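Local coordinates for glyoxalase family protein, putative (Bacillus anthracis, PDB 2QQZ) that is of unknown function but belongs to the glyoxalase, bleomycin resistance protein and dioxygenase superfamily, at residues Arg73-Phe78 against Arg118-Glu123; Glu96-His101 against Arg108-Asp113; Ile11-Val16 against Glu59-Val64; Glu24-Phe29 against Asp113-Arg118. All coordinates share one frame; numbering follows the deposited sequence.

Interaction 1 (Arg73-Phe78 against Arg118-Glu123); sequences RAHPAF and RIEFME. With SO4 (sulfate ion), chain D.
H75 and E120 make the polar side-chain bond of this contact: NE2 of H75 gives its hydrogen to OE1 of E120 at 2.6 Å, nearly straight at 175°. The carboxylate lies at the edge of the imidazole, its oxygen only 2° out of the ring plane, and it accepts through the anti lone pair. At the other nitrogen, ND1 of H75 donates to the carbonyl O of R73 at 2.7 Å, so both ring nitrogens are tied and the rotation of the ring is fixed. With CG set between the backbone N and the carbonyl carbon (chi1 63°), the imidazole of H75 is brought across to the R118–E120 strand.

Backbone bonds are of the parallel type. P76 O receives E120 N, F78 N reaches E120 O at 2.9 Å, and F78 O receives M122 N. A77 pairs with E120 and F78 with F121, which joins strands 76-80 and 118-124 in one βαβββ half of the fold characteristic of glyoxalase-family proteins. Beyond P76–F78 the sheet continues as an antiparallel ladder into the second subunit.

Apolar contacts divide between the two faces. CG of R118 lies over one face of the H75 ring in a CH-pi contact, 4.2 Å from the centroid. On the face carrying F78 and F121, CE2 of F78 meets CG2 of I119 at 3.5 Å edge-on, while the two phenyl rings meet obliquely.

At the tip of R118, NH1 and NH2 both donate to O1 of a sulfate, probably from the crystallisation liquor, the nearer being NH1 at 3.1 Å; a water also bridges NH1 and R73 O.

Interaction 2 (Glu96-His101 against Arg108-Asp113); sequences EVIDDH and RFYVSD
The guanidinium of R108 and the carboxylate of D100 stand almost perpendicular, 83° between planes, although the two side chains run side by side in the same direction. NH2 of R108 donates to OD1 of D100 at 2.8 Å in a salt bridge, with NE adding a weak bond to the same oxygen. OD1 is approached from above the carboxylate plane, 62° out of it. Over the centre of one guanidinium face sits OH of Y110, and that hydroxyl is 3.3 Å from OD2 of D100. Across the sheet, the ring of F109 has CG1 of V111 at its edge, in plane, while CB of V97 approaches CD1 of F109 obliquely at 3.8 Å.

These side chains project from the hairpin of strands 98-100 and 106-112, whose short axes run antiparallel at 151° in the second mixed sheet of the glyoxalase-type fold. I98 and Y110 form a hydrogen-bonded pair: I98 N donates to Y110 O at 2.9 Å and Y110 N to I98 O at 2.8 Å. D99 and F109 follow as a non-hydrogen-bonded pair.

The ring of F109 packs on helix 83-92 through I83 and F86. D99 has its carboxylate in a salt bridge with K87 of that helix. At the open end of the pairing, a water takes the hydrogen of S112 N and donates to E96 O at 2.6 Å.

Interaction 3 (Ile11-Val16 against Glu59-Val64); sequences IDHVQV and EIHIGV
H13 and H61 lie in an offset stack: their ring centroids are 3.9 Å apart and the planes differ by 12°, with CE1 of H61 over the centre of the H13 ring. CB of H13 also contributes a CH-pi contact over the face of H61. Each imidazole is steered by an acid two or fewer residues away on its own strand. ND1 of H13 donates to OD2 of D12 at 2.7 Å, in the ring plane and to the anti lone pair, and NE2 of H61 donates to OE1 of E59 at 2.8 Å. The two acids share a water, which donates to both oxygens; a second water lies between OE1 of Q15 and ND1 of H61.

Hydrophobic contacts occupy the other face, where CG2 of V16 meets CD1 of I60 at 3.5 Å and CB of V16 meets CD1 of I62 at 3.7 Å. V16 CG2, placed beside the backbone N (chi1 171° for CG1), is what reaches I60.

Backbone bonds are tighter toward the C-terminal end: H61 N to V14 O is 2.9 Å, whereas V14 N to E59 O is weak. Such parallel pairing of strands 8-18 and 58-64 is that of the first βαβββ unit of a glyoxalase-type fold.

Interaction 4 (Glu24-Phe29 against Asp113-Arg118); sequences EEARAF and DPFGNR. With SO4 (sulfate ion), chain D.
F29 reaches across from helix 23-33 to D113 and P114, and its side chain can be followed outward. CB lies 3.5 Å from CG of P114, and CG of the ring is 3.6 Å from CD of the same proline. Farther out, CE2 approaches CB of D113 at 3.6 Å, and CZ at the tip lies near CA of D113. That CA sits over one face of the ring as a CH-pi contact, 3.9 Å from the centroid and 16° off the ring normal. With CG anti to the backbone N, chi1 178° carries the phenyl out from the helix and turns one face to CA of D113.

A second apolar patch is made one turn earlier, where CB of A26 lies at the edge of the F115 ring, in its plane, 4.0 Å from CZ. The side chain of E25 runs antiparallel to those of P114 and F115, with OE1 near CB of P114 and OE2 near CE1 of F115; its carboxylate is nearly perpendicular to the phenyl.

The 113-116 segment is a type I turn, and D113 holds it internally: OD1 receives F115 N at 2.7 Å in an Asx turn and N117 N from the opposite face of the carboxylate. OD2 takes ND2 of N117 at 2.9 Å and also bonds the hydroxyl of Y30. No hydrogen bond joins the helix segment to the turn. The turn links strands 106-112 and 118-124, and helix 23-33 packs against it while A26 also touches C51 of strand 51-55; F115 meets A18 of strand 8-18.

Interactions 1 and 3 are buried parallel strand pairings, one in each of the two mixed sheets, and both continue into the second subunit through antiparallel ladders. Each combines histidine-carboxylate bonding on one face with apolar packing on the other, but only interaction 3 stacks two imidazoles. Interaction 2, nearer the surface, extends the sheet of interaction 1 to its outermost strand: I119 and F121 bond to V111 and F109, and its polar face relies on a salt bridge. Interaction 4, partly buried, crosses between the halves without hydrogen bonds between its segments; its turn continues from interaction 2 at D113 and runs into interaction 1 at R118, while V16 of interaction 3 packs on N117.

Interaction 1 (Arg73-Phe78 against Arg118-Glu123)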
# COMPACT_ATOMS: atom_id res chain seq x y z
N ARG A 73 -8.95 7.81 -2.71
CA ARG A 73 -8.42 7.78 -4.06
C ARG A 73 -7.18 6.88 -4.21
O ARG A 73 -7.27 5.79 -4.76
CB ARG A 73 -8.20 9.21 -4.56
CG ARG A 73 -9.41 10.08 -4.29
CD ARG A 73 -9.57 11.26 -5.22
NE ARG A 73 -8.55 12.32 -5.08
CZ ARG A 73 -8.36 13.10 -4.02
NH1 ARG A 73 -7.42 14.05 -4.06
NH2 ARG A 73 -9.09 12.97 -2.91
N ALA A 74 -6.03 7.32 -3.70
CA ALA A 74 -4.84 6.46 -3.53
C ALA A 74 -5.14 5.30 -2.55
O ALA A 74 -5.77 5.48 -1.52
CB ALA A 74 -3.71 7.26 -3.00
N HIS A 75 -4.70 4.09 -2.88
CA HIS A 75 -5.09 2.91 -2.14
C HIS A 75 -4.14 1.72 -2.42
O HIS A 75 -3.37 1.76 -3.40
CB HIS A 75 -6.52 2.55 -2.58
CG HIS A 75 -6.61 2.18 -4.03
ND1 HIS A 75 -6.68 3.13 -5.04
CD2 HIS A 75 -6.61 0.98 -4.64
CE1 HIS A 75 -6.73 2.51 -6.21
NE2 HIS A 75 -6.67 1.21 -6.00
N PRO A 76 -4.17 0.69 -1.56
CA PRO A 76 -3.59 -0.61 -1.82
C PRO A 76 -4.51 -1.49 -2.71
O PRO A 76 -5.77 -1.42 -2.61
CB PRO A 76 -3.48 -1.22 -0.40
CG PRO A 76 -4.68 -0.57 0.31
CD PRO A 76 -4.77 0.78 -0.21
N ALA A 77 -3.85 -2.34 -3.52
CA ALA A 77 -4.54 -3.28 -4.42
C ALA A 77 -4.10 -4.71 -4.12
O ALA A 77 -2.90 -5.03 -4.10
CB ALA A 77 -4.34 -2.91 -5.90
N PHE A 78 -5.09 -5.54 -3.80
CA PHE A 78 -4.91 -6.94 -3.39
C PHE A 78 -5.21 -7.87 -4.53
O PHE A 78 -6.18 -7.68 -5.24
CB PHE A 78 -5.83 -7.26 -2.22
CG PHE A 78 -5.54 -6.43 -1.04
CD1 PHE A 78 -4.51 -6.78 -0.17
CD2 PHE A 78 -6.27 -5.29 -0.79
CE1 PHE A 78 -4.23 -5.99 0.95
CE2 PHE A 78 -5.96 -4.49 0.32
CZ PHE A 78 -4.96 -4.85 1.18
N ARG A 118 -10.67 3.56 0.30
CA ARG A 118 -10.74 2.71 -0.91
C ARG A 118 -9.74 1.55 -0.85
O ARG A 118 -8.56 1.73 -0.48
CB ARG A 118 -10.44 3.55 -2.13
CG ARG A 118 -10.36 2.76 -3.44
CD ARG A 118 -10.65 3.75 -4.63
NE ARG A 118 -12.11 3.95 -4.75
CZ ARG A 118 -12.71 4.50 -5.81
NH1 ARG A 118 -12.00 4.95 -6.85
NH2 ARG A 118 -14.03 4.66 -5.81
N ILE A 119 -10.21 0.38 -1.23
CA ILE A 119 -9.40 -0.85 -1.35
C ILE A 119 -9.76 -1.38 -2.74
O ILE A 119 -10.95 -1.35 -3.11
CB ILE A 119 -9.89 -1.94 -0.34
CG1 ILE A 119 -9.75 -1.42 1.08
CG2 ILE A 119 -9.14 -3.28 -0.56
CD1 ILE A 119 -8.31 -1.05 1.48
N GLU A 120 -8.76 -1.87 -3.47
CA GLU A 120 -8.96 -2.48 -4.78
C GLU A 120 -8.64 -3.97 -4.73
O GLU A 120 -7.71 -4.40 -4.01
CB GLU A 120 -8.04 -1.81 -5.76
CG GLU A 120 -8.04 -2.52 -7.18
CD GLU A 120 -7.02 -1.90 -8.09
OE1 GLU A 120 -6.60 -0.73 -7.79
OE2 GLU A 120 -6.61 -2.57 -9.08
N PHE A 121 -9.47 -4.76 -5.40
CA PHE A 121 -9.25 -6.18 -5.63
C PHE A 121 -9.10 -6.43 -7.12
O PHE A 121 -9.87 -5.87 -7.95
CB PHE A 121 -10.40 -6.95 -5.02
CG PHE A 121 -10.53 -6.74 -3.53
CD1 PHE A 121 -9.60 -7.28 -2.65
CD2 PHE A 121 -11.56 -5.97 -3.02
CE1 PHE A 121 -9.72 -7.10 -1.28
CE2 PHE A 121 -11.66 -5.77 -1.67
CZ PHE A 121 -10.74 -6.34 -0.80
N MSE A 122 -8.07 -7.22 -7.49
CA MSE A 122 -7.82 -7.52 -8.90
C MSE A 122 -7.35 -8.96 -9.16
O MSE A 122 -6.78 -9.57 -8.28
CB MSE A 122 -6.71 -6.63 -9.42
CG MSE A 122 -5.44 -6.73 -8.59
SE MSE A 122 -4.08 -5.78 -9.65
CE MSE A 122 -3.53 -7.28 -10.84
N GLU A 123 -7.57 -9.46 -10.38
CA GLU A 123 -6.99 -10.71 -10.83
C GLU A 123 -6.69 -10.60 -12.31
O GLU A 123 -7.45 -9.98 -13.06
CB GLU A 123 -7.96 -11.86 -10.53
CG GLU A 123 -7.37 -13.25 -10.76
CD GLU A 123 -8.36 -14.36 -10.53
OE1 GLU A 123 -9.59 -14.12 -10.60
OE2 GLU A 123 -7.92 -15.50 -10.28
S SO4 D . -14.16 7.46 -8.72
O1 SO4 D . -14.23 6.02 -8.67
O2 SO4 D . -12.96 7.94 -9.38
O3 SO4 D . -15.36 7.87 -9.45
O4 SO4 D . -14.23 8.05 -7.40
O HOH W 1 -9.22 5.66 -7.22

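Interaction 2 (Glu96-His101 against Arg108-Asp113)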
# COMPACT_ATOMS: atom_id res chain seq x y z
N GLU A 96 -21.02 -2.76 -1.08
CA GLU A 96 -21.11 -2.09 -2.37
C GLU A 96 -19.80 -2.21 -3.16
O GLU A 96 -18.72 -1.87 -2.65
CB GLU A 96 -21.51 -0.62 -2.19
CG GLU A 96 -22.92 -0.38 -1.60
CD GLU A 96 -24.06 -0.42 -2.64
OE1 GLU A 96 -23.81 -0.59 -3.87
OE2 GLU A 96 -25.23 -0.27 -2.22
N VAL A 97 -19.88 -2.68 -4.41
CA VAL A 97 -18.68 -2.79 -5.26
C VAL A 97 -18.72 -1.87 -6.48
O VAL A 97 -19.79 -1.62 -7.08
CB VAL A 97 -18.33 -4.24 -5.68
CG1 VAL A 97 -18.55 -5.21 -4.53
CG2 VAL A 97 -19.10 -4.66 -6.91
N ILE A 98 -17.58 -1.31 -6.82
CA ILE A 98 -17.47 -0.42 -7.95
C ILE A 98 -16.50 -1.04 -8.92
O ILE A 98 -15.29 -1.04 -8.70
CB ILE A 98 -16.99 1.00 -7.55
CG1 ILE A 98 -17.98 1.65 -6.57
CG2 ILE A 98 -16.80 1.89 -8.83
CD1 ILE A 98 -17.52 2.95 -6.04
N ASP A 99 -17.04 -1.56 -10.03
CA ASP A 99 -16.24 -2.26 -11.04
C ASP A 99 -15.36 -1.25 -11.77
O ASP A 99 -15.66 -0.05 -11.79
CB ASP A 99 -17.16 -3.00 -12.02
CG ASP A 99 -17.81 -4.22 -11.40
OD1 ASP A 99 -17.13 -5.09 -10.80
OD2 ASP A 99 -19.05 -4.34 -11.54
N ASP A 100 -14.26 -1.73 -12.35
CA ASP A 100 -13.42 -0.89 -13.19
C ASP A 100 -12.95 -1.65 -14.43
O ASP A 100 -12.35 -2.73 -14.31
CB ASP A 100 -12.21 -0.39 -12.41
CG ASP A 100 -11.43 0.63 -13.19
OD1 ASP A 100 -10.81 0.27 -14.22
OD2 ASP A 100 -11.49 1.79 -12.76
N HIS A 101 -13.22 -1.11 -15.61
CA HIS A 101 -12.96 -1.82 -16.83
C HIS A 101 -11.86 -1.20 -17.66
O HIS A 101 -11.71 -1.57 -18.81
CB HIS A 101 -14.25 -1.92 -17.68
CG HIS A 101 -15.38 -2.55 -16.92
ND1 HIS A 101 -15.49 -3.91 -16.77
CD2 HIS A 101 -16.40 -2.01 -16.22
CE1 HIS A 101 -16.54 -4.18 -16.01
NE2 HIS A 101 -17.11 -3.05 -15.67
N ARG A 108 -11.11 -6.15 -12.05
CA ARG A 108 -10.88 -5.49 -10.78
C ARG A 108 -12.04 -4.63 -10.35
O ARG A 108 -12.88 -4.23 -11.16
CB ARG A 108 -9.62 -4.66 -10.87
CG ARG A 108 -9.76 -3.45 -11.75
CD ARG A 108 -8.46 -2.75 -11.79
NE ARG A 108 -8.59 -1.65 -12.76
CZ ARG A 108 -7.74 -0.63 -12.91
NH1 ARG A 108 -6.64 -0.55 -12.15
NH2 ARG A 108 -7.99 0.28 -13.83
N PHE A 109 -12.08 -4.33 -9.07
CA PHE A 109 -13.16 -3.51 -8.53
C PHE A 109 -12.72 -2.89 -7.21
O PHE A 109 -11.75 -3.39 -6.56
CB PHE A 109 -14.45 -4.33 -8.35
CG PHE A 109 -14.37 -5.43 -7.31
CD1 PHE A 109 -14.67 -5.16 -5.98
CD2 PHE A 109 -14.01 -6.72 -7.66
CE1 PHE A 109 -14.64 -6.16 -5.03
CE2 PHE A 109 -13.95 -7.76 -6.71
CZ PHE A 109 -14.24 -7.48 -5.40
N TYR A 110 -13.43 -1.85 -6.79
CA TYR A 110 -13.10 -1.14 -5.54
C TYR A 110 -14.23 -1.35 -4.58
O TYR A 110 -15.38 -1.50 -4.97
CB TYR A 110 -12.96 0.35 -5.78
CG TYR A 110 -12.09 0.71 -6.94
CD1 TYR A 110 -10.73 0.40 -6.92
CD2 TYR A 110 -12.59 1.43 -8.02
CE1 TYR A 110 -9.90 0.73 -7.98
CE2 TYR A 110 -11.74 1.80 -9.09
CZ TYR A 110 -10.42 1.43 -9.06
OH TYR A 110 -9.52 1.76 -10.08
N VAL A 111 -13.89 -1.32 -3.30
CA VAL A 111 -14.86 -1.20 -2.23
C VAL A 111 -14.31 -0.12 -1.29
O VAL A 111 -13.13 0.25 -1.36
CB VAL A 111 -15.06 -2.54 -1.49
CG1 VAL A 111 -15.33 -3.65 -2.45
CG2 VAL A 111 -13.82 -2.89 -0.67
N SER A 112 -15.16 0.38 -0.41
CA SER A 112 -14.74 1.22 0.70
C SER A 112 -14.80 0.39 1.99
O SER A 112 -15.75 -0.36 2.24
CB SER A 112 -15.68 2.43 0.85
OG SER A 112 -15.56 3.29 -0.29
N ASP A 113 -13.80 0.52 2.85
CA ASP A 113 -13.92 -0.14 4.17
C ASP A 113 -14.91 0.70 5.03
O ASP A 113 -15.46 1.70 4.54
CB ASP A 113 -12.55 -0.35 4.87
CG ASP A 113 -11.89 0.97 5.34
OD1 ASP A 113 -12.58 2.02 5.38
OD2 ASP A 113 -10.69 0.92 5.73
O HOH W 2 -17.85 -0.22 -0.82
O HOH W 3 -9.80 -3.08 -15.47
O HOH W 4 -13.18 -5.45 -14.11

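Interaction 3 (Ile11-Val16 against Glu59-Val64)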
# COMPACT_ATOMS: atom_id res chain seq x y z
N ILE A 11 6.95 -5.04 -1.03
CA ILE A 11 6.11 -4.37 -0.02
C ILE A 11 5.97 -5.34 1.15
O ILE A 11 5.51 -6.46 0.98
CB ILE A 11 4.71 -4.01 -0.63
CG1 ILE A 11 4.91 -3.01 -1.75
CG2 ILE A 11 3.71 -3.45 0.44
CD1 ILE A 11 3.67 -2.81 -2.66
N ASP A 12 6.39 -4.92 2.32
CA ASP A 12 6.16 -5.70 3.51
C ASP A 12 4.70 -5.57 3.97
O ASP A 12 4.04 -6.55 4.31
CB ASP A 12 7.11 -5.26 4.61
CG ASP A 12 6.88 -6.02 5.89
OD1 ASP A 12 7.49 -7.07 6.06
OD2 ASP A 12 6.06 -5.60 6.71
N HIS A 13 4.20 -4.35 3.99
CA HIS A 13 2.83 -4.13 4.44
C HIS A 13 2.40 -2.76 3.98
O HIS A 13 3.20 -1.96 3.54
CB HIS A 13 2.67 -4.27 6.01
CG HIS A 13 3.36 -3.21 6.80
ND1 HIS A 13 4.65 -3.36 7.26
CD2 HIS A 13 2.93 -2.01 7.26
CE1 HIS A 13 5.01 -2.28 7.93
NE2 HIS A 13 3.98 -1.45 7.95
N VAL A 14 1.09 -2.51 4.07
CA VAL A 14 0.52 -1.18 3.91
C VAL A 14 -0.18 -0.78 5.21
O VAL A 14 -0.82 -1.61 5.89
CB VAL A 14 -0.49 -1.10 2.71
CG1 VAL A 14 0.25 -1.27 1.43
CG2 VAL A 14 -1.64 -2.17 2.83
N GLN A 15 0.01 0.47 5.58
CA GLN A 15 -0.64 1.00 6.74
C GLN A 15 -1.85 1.80 6.27
O GLN A 15 -1.70 2.75 5.51
CB GLN A 15 0.34 1.86 7.56
CG GLN A 15 -0.48 2.60 8.63
CD GLN A 15 0.14 2.57 9.97
OE1 GLN A 15 0.41 1.50 10.51
NE2 GLN A 15 0.38 3.73 10.51
N VAL A 16 -3.05 1.40 6.69
CA VAL A 16 -4.35 2.06 6.36
C VAL A 16 -4.83 2.77 7.64
O VAL A 16 -4.77 2.20 8.72
CB VAL A 16 -5.36 0.98 5.95
CG1 VAL A 16 -6.79 1.51 5.79
CG2 VAL A 16 -4.87 0.29 4.66
N GLU A 59 1.04 -8.01 4.86
CA GLU A 59 0.10 -7.65 5.93
C GLU A 59 -0.58 -6.33 5.62
O GLU A 59 -0.08 -5.53 4.85
CB GLU A 59 0.84 -7.49 7.28
CG GLU A 59 1.68 -8.70 7.58
CD GLU A 59 2.61 -8.57 8.78
OE1 GLU A 59 2.93 -7.46 9.30
OE2 GLU A 59 3.06 -9.66 9.21
N ILE A 60 -1.73 -6.10 6.24
CA ILE A 60 -2.33 -4.78 6.22
C ILE A 60 -2.40 -4.36 7.69
O ILE A 60 -2.83 -5.15 8.51
CB ILE A 60 -3.73 -4.76 5.48
CG1 ILE A 60 -4.26 -3.31 5.40
CG2 ILE A 60 -4.77 -5.65 6.17
CD1 ILE A 60 -5.57 -3.19 4.67
N HIS A 61 -1.93 -3.16 8.02
CA HIS A 61 -1.91 -2.70 9.37
C HIS A 61 -2.94 -1.56 9.43
O HIS A 61 -2.82 -0.54 8.76
CB HIS A 61 -0.54 -2.17 9.84
CG HIS A 61 0.55 -3.19 9.84
ND1 HIS A 61 1.80 -2.92 10.35
CD2 HIS A 61 0.54 -4.51 9.53
CE1 HIS A 61 2.55 -4.00 10.24
NE2 HIS A 61 1.81 -4.99 9.77
N ILE A 62 -3.97 -1.75 10.25
CA ILE A 62 -4.97 -0.66 10.46
C ILE A 62 -4.47 0.12 11.65
O ILE A 62 -4.44 -0.39 12.80
CB ILE A 62 -6.39 -1.23 10.71
CG1 ILE A 62 -6.81 -2.25 9.62
CG2 ILE A 62 -7.35 -0.06 10.87
CD1 ILE A 62 -6.68 -1.62 8.18
N GLY A 63 -4.05 1.37 11.40
CA GLY A 63 -3.47 2.23 12.41
C GLY A 63 -4.42 3.36 12.75
O GLY A 63 -5.02 4.02 11.86
N VAL A 64 -4.54 3.60 14.05
CA VAL A 64 -5.47 4.55 14.64
C VAL A 64 -4.92 5.96 14.41
O VAL A 64 -3.71 6.21 14.62
CB VAL A 64 -5.66 4.27 16.16
CG1 VAL A 64 -6.05 5.51 16.87
CG2 VAL A 64 -6.75 3.28 16.35
O HOH W 5 5.21 -6.21 9.51
O HOH W 6 2.67 -0.58 11.30

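Interaction 4 (Glu24-Phe29 against Asp113-Arg118)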
# COMPACT_ATOMS: atom_id res chain seq x y z
N GLU A 24 -13.27 -2.89 16.41
CA GLU A 24 -14.40 -3.80 16.21
C GLU A 24 -14.83 -3.80 14.73
O GLU A 24 -14.92 -4.87 14.08
CB GLU A 24 -15.58 -3.36 17.06
CG GLU A 24 -16.18 -4.41 17.93
CD GLU A 24 -17.31 -3.82 18.78
OE1 GLU A 24 -17.96 -2.86 18.28
OE2 GLU A 24 -17.54 -4.29 19.94
N GLU A 25 -15.07 -2.60 14.20
CA GLU A 25 -15.45 -2.41 12.79
C GLU A 25 -14.38 -2.90 11.81
O GLU A 25 -14.70 -3.46 10.76
CB GLU A 25 -15.77 -0.95 12.51
CG GLU A 25 -17.18 -0.61 12.82
CD GLU A 25 -17.57 0.73 12.23
OE1 GLU A 25 -18.50 0.76 11.37
OE2 GLU A 25 -16.94 1.75 12.60
N ALA A 26 -13.12 -2.70 12.14
CA ALA A 26 -12.03 -3.16 11.28
C ALA A 26 -12.00 -4.71 11.21
O ALA A 26 -11.86 -5.30 10.10
CB ALA A 26 -10.68 -2.63 11.81
N ARG A 27 -12.15 -5.37 12.37
CA ARG A 27 -12.20 -6.83 12.42
C ARG A 27 -13.44 -7.33 11.69
O ARG A 27 -13.35 -8.31 10.95
CB ARG A 27 -12.13 -7.36 13.87
CG ARG A 27 -10.86 -6.91 14.56
CD ARG A 27 -10.47 -7.60 15.83
NE ARG A 27 -10.74 -6.83 17.01
CZ ARG A 27 -9.84 -6.35 17.88
NH1 ARG A 27 -10.29 -5.69 18.93
NH2 ARG A 27 -8.52 -6.54 17.72
N ALA A 28 -14.58 -6.66 11.87
CA ALA A 28 -15.78 -7.07 11.15
C ALA A 28 -15.58 -7.04 9.62
O ALA A 28 -16.04 -7.94 8.90
CB ALA A 28 -17.01 -6.25 11.60
N PHE A 29 -14.85 -6.04 9.11
CA PHE A 29 -14.71 -5.91 7.69
C PHE A 29 -13.49 -6.66 7.13
O PHE A 29 -13.66 -7.58 6.30
CB PHE A 29 -14.67 -4.43 7.27
CG PHE A 29 -14.48 -4.23 5.79
CD1 PHE A 29 -15.59 -4.22 4.92
CD2 PHE A 29 -13.20 -4.04 5.27
CE1 PHE A 29 -15.41 -4.00 3.55
CE2 PHE A 29 -13.01 -3.82 3.91
CZ PHE A 29 -14.13 -3.81 3.06
N ASP A 113 -13.80 0.52 2.85
CA ASP A 113 -13.92 -0.14 4.17
C ASP A 113 -14.91 0.70 5.03
O ASP A 113 -15.46 1.70 4.54
CB ASP A 113 -12.55 -0.35 4.87
CG ASP A 113 -11.89 0.97 5.34
OD1 ASP A 113 -12.58 2.02 5.38
OD2 ASP A 113 -10.69 0.92 5.73
N PRO A 114 -15.17 0.27 6.29
CA PRO A 114 -16.12 0.98 7.12
C PRO A 114 -15.72 2.45 7.38
O PRO A 114 -16.59 3.23 7.77
CB PRO A 114 -16.09 0.18 8.41
CG PRO A 114 -15.69 -1.11 7.98
CD PRO A 114 -14.63 -0.89 7.02
N PHE A 115 -14.47 2.86 7.09
CA PHE A 115 -14.02 4.22 7.49
C PHE A 115 -13.90 5.10 6.26
O PHE A 115 -13.55 6.28 6.36
CB PHE A 115 -12.67 4.15 8.21
CG PHE A 115 -12.58 2.99 9.16
CD1 PHE A 115 -13.42 2.95 10.31
CD2 PHE A 115 -11.78 1.90 8.87
CE1 PHE A 115 -13.41 1.83 11.16
CE2 PHE A 115 -11.75 0.73 9.74
CZ PHE A 115 -12.57 0.71 10.86
N GLY A 116 -14.25 4.53 5.10
CA GLY A 116 -14.27 5.26 3.88
C GLY A 116 -12.98 5.15 3.07
O GLY A 116 -12.86 5.85 2.06
N ASN A 117 -12.02 4.33 3.50
CA ASN A 117 -10.80 4.07 2.68
C ASN A 117 -11.14 3.16 1.48
O ASN A 117 -11.85 2.15 1.65
CB ASN A 117 -9.69 3.36 3.49
CG ASN A 117 -9.25 4.15 4.68
OD1 ASN A 117 -8.75 5.27 4.56
ND2 ASN A 117 -9.40 3.55 5.86
N ARG A 118 -10.67 3.56 0.30
CA ARG A 118 -10.74 2.71 -0.91
C ARG A 118 -9.74 1.55 -0.85
O ARG A 118 -8.56 1.73 -0.48
CB ARG A 118 -10.44 3.55 -2.13
CG ARG A 118 -10.36 2.76 -3.44
CD ARG A 118 -10.65 3.75 -4.63
NE ARG A 118 -12.11 3.95 -4.75
CZ ARG A 118 -12.71 4.50 -5.81
NH1 ARG A 118 -12.00 4.95 -6.85
NH2 ARG A 118 -14.03 4.66 -5.81
S SO4 D . -14.16 7.46 -8.72
O1 SO4 D . -14.23 6.02 -8.67
O2 SO4 D . -12.96 7.94 -9.38
O3 SO4 D . -15.36 7.87 -9.45
O4 SO4 D . -14.23 8.05 -7.40